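Actin depolymerization factor 2 (PDB 2XFA) probably binds actin and promotes the turnover of its filaments in the malaria parasite Plasmodium berghei, as other members of the ADF/cofilin family do. Local coordinates at residues A[21-26]-A[74-79]; A[35-38]-A[42-45]. One frame throughout, in Å; residues are numbered along the deposited sequence.

Overall arrangement
Both contacts involve the mixed sheet of the ADF/cofilin fold, with centres about 17 Å apart. Contact 1 is buried: it lays the last turn of helix 14-24 on strand 73-81. Contact 2 sits nearer the surface, toward one end of the hairpin made by strands 31-37 and 41-48. Strand 31-37 follows helix 14-24 in the chain and lies next to strand 73-81 in the sheet. Along the chain, contact 2 lies inside the loop that contact 1 closes. The ring of Tyr74 joins them by packing: its CE2 is 3.7 Å from CD1 of Ile42, and its OH is 4.1 Å from CD1 of Ile36.

Contact 1 of 2, residues A[21-26]-A[74-79]; sequences NRLKVK and YIIADM
Leu23 reaches from helix 14-24 to Ile76 and Asp78 on strand 73-81, a helix-on-sheet contact of the ADF/cofilin fold, in which helices pack against both faces of a mixed sheet. Coming along the helix, Asn21 contributes from its backbone: its carbonyl O takes a hydrogen bond of 2.7 Å from Val25 N, closing the turn from which Leu23 projects. The side chain of Arg22 lies on Leu28 and Asn29, in the loop that leads to strand 31-37.

Leu23 carries the contact. Its CG stands anti to the backbone N (chi1 175°), which sends the fork of the side chain toward the strand, where its two methyls serve different residues. Leu23 CD1 is 4.1 Å from CG2 of Ile76, the two side chains crossing obliquely, and the same methyl comes within 4.0 Å of the carbonyl O of Ile76. Leu23 CD2 faces the next residue on this side of the strand, 4.3 Å from CB of Asp78. Ala77, between these two, points to the other face of the sheet, where Ile63 of helix 56-65 meets it. Leu23 also touches Ile32 of the neighbouring strand, so it bears on two strands at once.

Next in sequence, Lys24 carries the end of its long chain away from the strand. What remains near the sheet is a polar approach without a hydrogen bond. Asp78, a buried residue whose side chain touches His27 and Asp90, leans its carboxylate toward the C-terminal turn of the helix; the carbonyls there and Asp90 would probably disfavour a negative charge, which His27, if protonated, could offset. The nearest pair is two oxygens, Asp78 OD2 and Leu23 O, 4.1 Å apart.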
ATOM      1  N   ASN A  21      -8.496   4.176   9.001  1.00 44.80           N
ATOM      2  CA  ASN A  21      -8.642   5.072  10.147  1.00 58.72           C
ATOM      3  C   ASN A  21      -8.046   4.465  11.421  1.00 62.12           C
ATOM      4  O   ASN A  21      -7.412   5.159  12.204  1.00 61.23           O
ATOM      5  CB  ASN A  21     -10.099   5.504  10.338  1.00 71.06           C
ATOM      6  CG  ASN A  21     -10.547   6.548   9.305  1.00 74.25           C
ATOM      7  OD1 ASN A  21     -11.721   6.618   8.946  1.00 82.54           O
ATOM      8  ND2 ASN A  21      -9.609   7.359   8.834  1.00 65.96           N
ATOM      9  N   ARG A  22      -8.216   3.161  11.610  1.00 65.26           N
ATOM     10  CA  ARG A  22      -7.563   2.477  12.723  1.00 64.79           C
ATOM     11  C   ARG A  22      -6.033   2.571  12.628  1.00 59.81           C
ATOM     12  O   ARG A  22      -5.351   2.614  13.646  1.00 63.02           O
ATOM     13  CB  ARG A  22      -8.028   1.016  12.815  1.00 64.47           C
ATOM     14  CG  ARG A  22      -9.392   0.853  13.481  1.00 66.34           C
ATOM     15  CD  ARG A  22      -9.995  -0.529  13.258  1.00 73.56           C
ATOM     16  NE  ARG A  22      -9.172  -1.611  13.795  1.00 81.22           N
ATOM     17  CZ  ARG A  22      -9.066  -1.894  15.090  1.00 95.41           C
ATOM     18  NH1 ARG A  22      -9.722  -1.165  15.985  1.00101.35           N
ATOM     19  NH2 ARG A  22      -8.297  -2.898  15.496  1.00 99.36           N
ATOM     20  N   LEU A  23      -5.508   2.598  11.401  1.00 56.10           N
ATOM     21  CA  LEU A  23      -4.068   2.759  11.150  1.00 51.79           C
ATOM     22  C   LEU A  23      -3.599   4.182  11.419  1.00 58.26           C
ATOM     23  O   LEU A  23      -2.613   4.406  12.123  1.00 64.02           O
ATOM     24  CB  LEU A  23      -3.736   2.412   9.691  1.00 44.84           C
ATOM     25  CG  LEU A  23      -2.293   2.630   9.222  1.00 45.24           C
ATOM     26  CD1 LEU A  23      -1.899   1.640   8.123  1.00 32.31           C
ATOM     27  CD2 LEU A  23      -2.091   4.050   8.742  1.00 39.81           C
ATOM     28  N   LYS A  24      -4.307   5.126  10.813  1.00 48.99           N
ATOM     29  CA  LYS A  24      -3.986   6.554  10.880  1.00 59.45           C
ATOM     30  C   LYS A  24      -4.214   7.136  12.264  1.00 61.14           C
ATOM     31  O   LYS A  24      -3.326   7.775  12.832  1.00 65.01           O
ATOM     32  CB  LYS A  24      -4.859   7.287   9.865  1.00 58.30           C
ATOM     33  CG  LYS A  24      -4.662   8.767   9.731  1.00 59.54           C
ATOM     34  CD  LYS A  24      -5.591   9.246   8.638  1.00 62.18           C
ATOM     35  CE  LYS A  24      -5.818  10.727   8.698  1.00 72.84           C
ATOM     36  NZ  LYS A  24      -4.508  11.419   8.644  1.00 84.55           N
ATOM     37  N   VAL A  25      -5.402   6.897  12.812  1.00 61.81           N
ATOM     38  CA  VAL A  25      -5.801   7.506  14.078  1.00 76.72           C
ATOM     39  C   VAL A  25      -5.498   6.675  15.319  1.00 80.80           C
ATOM     40  O   VAL A  25      -4.956   7.191  16.293  1.00 81.63           O
ATOM     41  CB  VAL A  25      -7.294   7.877  14.078  1.00 82.90           C
ATOM     42  CG1 VAL A  25      -7.841   7.890  15.499  1.00 86.50           C
ATOM     43  CG2 VAL A  25      -7.487   9.228  13.413  1.00 86.15           C
ATOM     44  N   LYS A  26      -5.856   5.395  15.283  1.00 86.11           N
ATOM     45  CA  LYS A  26      -5.695   4.523  16.446  1.00 93.15           C
ATOM     46  C   LYS A  26      -4.409   3.698  16.406  1.00 93.18           C
ATOM     47  O   LYS A  26      -4.134   2.930  17.325  1.00 97.86           O
ATOM     48  CB  LYS A  26      -6.909   3.599  16.605  1.00 98.07           C
ATOM     49  CG  LYS A  26      -8.231   4.327  16.833  1.00104.42           C
ATOM     50  CD  LYS A  26      -8.930   3.852  18.107  1.00112.40           C
ATOM     51  CE  LYS A  26      -8.140   4.224  19.356  1.00116.96           C
ATOM     52  NZ  LYS A  26      -8.805   3.769  20.608  1.00124.34           N
ATOM     53  N   TYR A  74      -3.031  -2.642  -3.605  1.00 27.22           N
ATOM     54  CA  TYR A  74      -2.793  -1.329  -3.014  1.00 27.60           C
ATOM     55  C   TYR A  74      -2.293  -1.580  -1.615  1.00 22.64           C
ATOM     56  O   TYR A  74      -2.839  -2.410  -0.885  1.00 28.62           O
ATOM     57  CB  TYR A  74      -4.090  -0.524  -2.906  1.00 28.08           C
ATOM     58  CG  TYR A  74      -4.849  -0.391  -4.186  1.00 23.34           C
ATOM     59  CD1 TYR A  74      -4.275   0.210  -5.284  1.00 27.33           C
ATOM     60  CD2 TYR A  74      -6.139  -0.877  -4.296  1.00 22.88           C
ATOM     61  CE1 TYR A  74      -4.981   0.359  -6.464  1.00 26.89           C
ATOM     62  CE2 TYR A  74      -6.847  -0.742  -5.465  1.00 32.44           C
ATOM     63  CZ  TYR A  74      -6.257  -0.114  -6.541  1.00 29.60           C
ATOM     64  OH  TYR A  74      -6.952   0.035  -7.708  1.00 36.27           O
ATOM     65  N   ILE A  75      -1.249  -0.884  -1.230  1.00 22.63           N
ATOM     66  CA  ILE A  75      -0.764  -1.017   0.123  1.00 22.77           C
ATOM     67  C   ILE A  75      -0.757   0.359   0.803  1.00 31.11           C
ATOM     68  O   ILE A  75      -0.292   1.341   0.223  1.00 27.39           O
ATOM     69  CB  ILE A  75       0.673  -1.605   0.125  1.00 28.16           C
ATOM     70  CG1 ILE A  75       0.710  -2.931  -0.664  1.00 28.45           C
ATOM     71  CG2 ILE A  75       1.183  -1.801   1.535  1.00 29.76           C
ATOM     72  CD1 ILE A  75       1.461  -2.798  -1.974  1.00 23.84           C
ATOM     73  N   ILE A  76      -1.301   0.418   2.010  1.00 25.06           N
ATOM     74  CA  ILE A  76      -1.099   1.559   2.870  1.00 30.18           C
ATOM     75  C   ILE A  76      -0.189   1.137   4.032  1.00 33.82           C
ATOM     76  O   ILE A  76      -0.478   0.157   4.714  1.00 34.07           O
ATOM     77  CB  ILE A  76      -2.443   2.119   3.388  1.00 33.65           C
ATOM     78  CG1 ILE A  76      -3.297   2.587   2.206  1.00 35.78           C
ATOM     79  CG2 ILE A  76      -2.202   3.297   4.338  1.00 35.54           C
ATOM     80  CD1 ILE A  76      -4.682   3.021   2.596  1.00 44.70           C
ATOM     81  N   ALA A  77       0.888   1.890   4.252  1.00 29.89           N
ATOM     82  CA  ALA A  77       1.872   1.578   5.275  1.00 26.77           C
ATOM     83  C   ALA A  77       2.232   2.811   6.095  1.00 31.99           C
ATOM     84  O   ALA A  77       2.500   3.867   5.544  1.00 37.57           O
ATOM     85  CB  ALA A  77       3.120   1.045   4.637  1.00 28.28           C
ATOM     86  N   ASP A  78       2.273   2.652   7.411  1.00 37.83           N
ATOM     87  CA  ASP A  78       2.762   3.697   8.315  1.00 34.62           C
ATOM     88  C   ASP A  78       4.269   3.516   8.495  1.00 46.99           C
ATOM     89  O   ASP A  78       4.707   2.714   9.315  1.00 51.65           O
ATOM     90  CB  ASP A  78       2.053   3.573   9.654  1.00 39.21           C
ATOM     91  CG  ASP A  78       1.933   4.897  10.383  1.00 77.39           C
ATOM     92  OD1 ASP A  78       2.347   5.943   9.830  1.00 82.05           O
ATOM     93  OD2 ASP A  78       1.408   4.883  11.519  1.00 98.30           O
ATOM     94  N   MET A  79       5.055   4.235   7.700  1.00 43.81           N
ATOM     95  CA  MET A  79       6.503   4.047   7.665  1.00 43.87           C
ATOM     96  C   MET A  79       7.222   4.863   8.729  1.00 54.97           C
ATOM     97  O   MET A  79       7.030   6.071   8.815  1.00 51.25           O
ATOM     98  CB  MET A  79       7.036   4.440   6.291  1.00 48.21           C
ATOM     99  CG  MET A  79       6.443   3.629   5.160  1.00 54.23           C
ATOM    100  SD  MET A  79       6.790   1.880   5.428  1.00 59.42           S
ATOM    101  CE  MET A  79       6.727   1.281   3.742  1.00 62.63           C
TER

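Contact 2 of 2, residues A[35-38]-A[42-45]; sequences KIEN and IVVD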
ATOM      1  N   LYS A  35      -7.299  -5.335  -2.022  1.00 30.91           N
ATOM      2  CA  LYS A  35      -7.345  -5.926  -3.336  1.00 30.07           C
ATOM      3  C   LYS A  35      -8.722  -5.736  -3.938  1.00 34.85           C
ATOM      4  O   LYS A  35      -9.675  -5.391  -3.247  1.00 36.70           O
ATOM      5  CB  LYS A  35      -7.053  -7.424  -3.241  1.00 32.74           C
ATOM      6  CG  LYS A  35      -8.160  -8.171  -2.546  1.00 36.49           C
ATOM      7  CD  LYS A  35      -7.758  -9.598  -2.172  1.00 48.15           C
ATOM      8  CE  LYS A  35      -8.942 -10.550  -2.374  1.00 60.25           C
ATOM      9  NZ  LYS A  35      -9.203 -11.409  -1.186  1.00 64.81           N
ATOM     10  N   ILE A  36      -8.830  -5.947  -5.238  1.00 35.89           N
ATOM     11  CA  ILE A  36     -10.151  -5.951  -5.856  1.00 38.46           C
ATOM     12  C   ILE A  36     -10.675  -7.375  -5.871  1.00 42.94           C
ATOM     13  O   ILE A  36     -10.096  -8.261  -6.492  1.00 45.77           O
ATOM     14  CB  ILE A  36     -10.128  -5.345  -7.260  1.00 36.75           C
ATOM     15  CG1 ILE A  36      -9.614  -3.903  -7.169  1.00 40.57           C
ATOM     16  CG2 ILE A  36     -11.533  -5.396  -7.881  1.00 40.40           C
ATOM     17  CD1 ILE A  36      -9.243  -3.269  -8.493  1.00 40.94           C
ATOM     18  N   GLU A  37     -11.755  -7.594  -5.143  1.00 40.04           N
ATOM     19  CA  GLU A  37     -12.382  -8.901  -5.102  1.00 55.78           C
ATOM     20  C   GLU A  37     -13.450  -9.028  -6.173  1.00 61.60           C
ATOM     21  O   GLU A  37     -14.265  -8.126  -6.370  1.00 57.14           O
ATOM     22  CB  GLU A  37     -12.992  -9.152  -3.727  1.00 68.61           C
ATOM     23  CG  GLU A  37     -13.215 -10.627  -3.433  1.00 84.66           C
ATOM     24  CD  GLU A  37     -13.908 -10.866  -2.105  1.00 88.75           C
ATOM     25  OE1 GLU A  37     -14.825 -10.083  -1.760  1.00 80.55           O
ATOM     26  OE2 GLU A  37     -13.537 -11.843  -1.418  1.00 94.75           O
ATOM     27  N   ASN A  38     -13.443 -10.165  -6.862  1.00 74.94           N
ATOM     28  CA  ASN A  38     -14.429 -10.453  -7.893  1.00 77.14           C
ATOM     29  C   ASN A  38     -14.611  -9.324  -8.897  1.00 69.66           C
ATOM     30  O   ASN A  38     -15.671  -9.194  -9.509  1.00 72.51           O
ATOM     31  CB  ASN A  38     -15.760 -10.833  -7.251  1.00 94.55           C
ATOM     32  CG  ASN A  38     -15.659 -12.105  -6.435  1.00108.54           C
ATOM     33  OD1 ASN A  38     -14.838 -12.981  -6.729  1.00107.73           O
ATOM     34  ND2 ASN A  38     -16.488 -12.213  -5.400  1.00115.01           N
ATOM     35  N   ILE A  42     -13.352  -3.117  -3.798  1.00 35.03           N
ATOM     36  CA  ILE A  42     -12.025  -3.060  -3.185  1.00 33.13           C
ATOM     37  C   ILE A  42     -12.187  -3.514  -1.752  1.00 41.77           C
ATOM     38  O   ILE A  42     -13.064  -3.025  -1.049  1.00 41.01           O
ATOM     39  CB  ILE A  42     -11.389  -1.677  -3.277  1.00 44.63           C
ATOM     40  CG1 ILE A  42     -11.236  -1.287  -4.756  1.00 46.12           C
ATOM     41  CG2 ILE A  42     -10.039  -1.648  -2.513  1.00 39.84           C
ATOM     42  CD1 ILE A  42     -10.486  -0.015  -4.994  1.00 44.98           C
ATOM     43  N   VAL A  43     -11.384  -4.494  -1.342  1.00 37.31           N
ATOM     44  CA  VAL A  43     -11.510  -5.081  -0.003  1.00 40.23           C
ATOM     45  C   VAL A  43     -10.142  -5.221   0.715  1.00 31.30           C
ATOM     46  O   VAL A  43      -9.097  -5.166   0.079  1.00 33.75           O
ATOM     47  CB  VAL A  43     -12.229  -6.449  -0.081  1.00 49.76           C
ATOM     48  CG1 VAL A  43     -11.328  -7.482  -0.711  1.00 35.59           C
ATOM     49  CG2 VAL A  43     -12.656  -6.911   1.284  1.00 67.36           C
ATOM     50  N   VAL A  44     -10.169  -5.382   2.034  1.00 31.27           N
ATOM     51  CA  VAL A  44      -8.972  -5.628   2.826  1.00 39.28           C
ATOM     52  C   VAL A  44      -8.449  -7.047   2.585  1.00 47.14           C
ATOM     53  O   VAL A  44      -9.177  -8.024   2.749  1.00 49.09           O
ATOM     54  CB  VAL A  44      -9.274  -5.491   4.324  1.00 44.36           C
ATOM     55  CG1 VAL A  44      -8.072  -5.921   5.146  1.00 43.04           C
ATOM     56  CG2 VAL A  44      -9.669  -4.078   4.650  1.00 41.49           C
ATOM     57  N   ASP A  45      -7.194  -7.161   2.181  1.00 40.27           N
ATOM     58  CA  ASP A  45      -6.597  -8.462   1.942  1.00 37.28           C
ATOM     59  C   ASP A  45      -5.789  -8.919   3.163  1.00 45.19           C
ATOM     60  O   ASP A  45      -5.887 -10.065   3.594  1.00 47.87           O
ATOM     61  CB  ASP A  45      -5.709  -8.391   0.707  1.00 43.38           C
ATOM     62  CG  ASP A  45      -4.927  -9.677   0.471  1.00 71.39           C
ATOM     63  OD1 ASP A  45      -5.409 -10.762   0.895  1.00 78.37           O
ATOM     64  OD2 ASP A  45      -3.836  -9.601  -0.149  1.00 73.79           O
TER
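The carboxylate of Asp45 has the aliphatic chain of Lys35 over one of its faces: Lys35 CD lies 3.9 Å from Asp45 CG, and the two side chains cross at about a right angle. At the carboxylate's oxygens the partners differ. OD2 forms a salt bridge with Arg73 of strand 73-81, while Lys35 NZ stops 4.4 Å from Asp45 OD1, beyond a salt bridge. The second flat group is the carbonyl of Lys35. Ile42 CG2 stands off one face, 3.8 Å from Lys35 O, and Val43 CG1 lies off the other side, tilted out past the oxygen. That oxygen of Lys35 accepts Val43 N at 2.7 Å in a nearly straight bond (N-H...O angle 170°), joined by a CA-H...O contact from Ile42 CA at 3.3 Å. Lys35 N returns a bond of 2.8 Å to Val43 O.

Lys35 and Val43 are thus an antiparallel hydrogen-bonded pair in the beta hairpin of strands 31-37 and 41-48; the short segments 35-37 and 42-45 run at 118° to each other, so the hairpin is strongly twisted here. Ile36 and Ile42 form the next, non-hydrogen-bonded pair, with CG1 of each meeting 3.9 Å apart on the face where Ile36 packs on Leu109 of helix 104-118 and Ile42 on Cys16 of helix 14-24. On the other face Lys35 and Val43 run side by side. Lys35 CG and Val43 CG1 both sit between the backbone N and the carbonyl carbon of their own residue, and meet at 3.7 Å. Glu37 CB meets the same Val43 CG1, approaching at roughly a right angle to Lys35 CG.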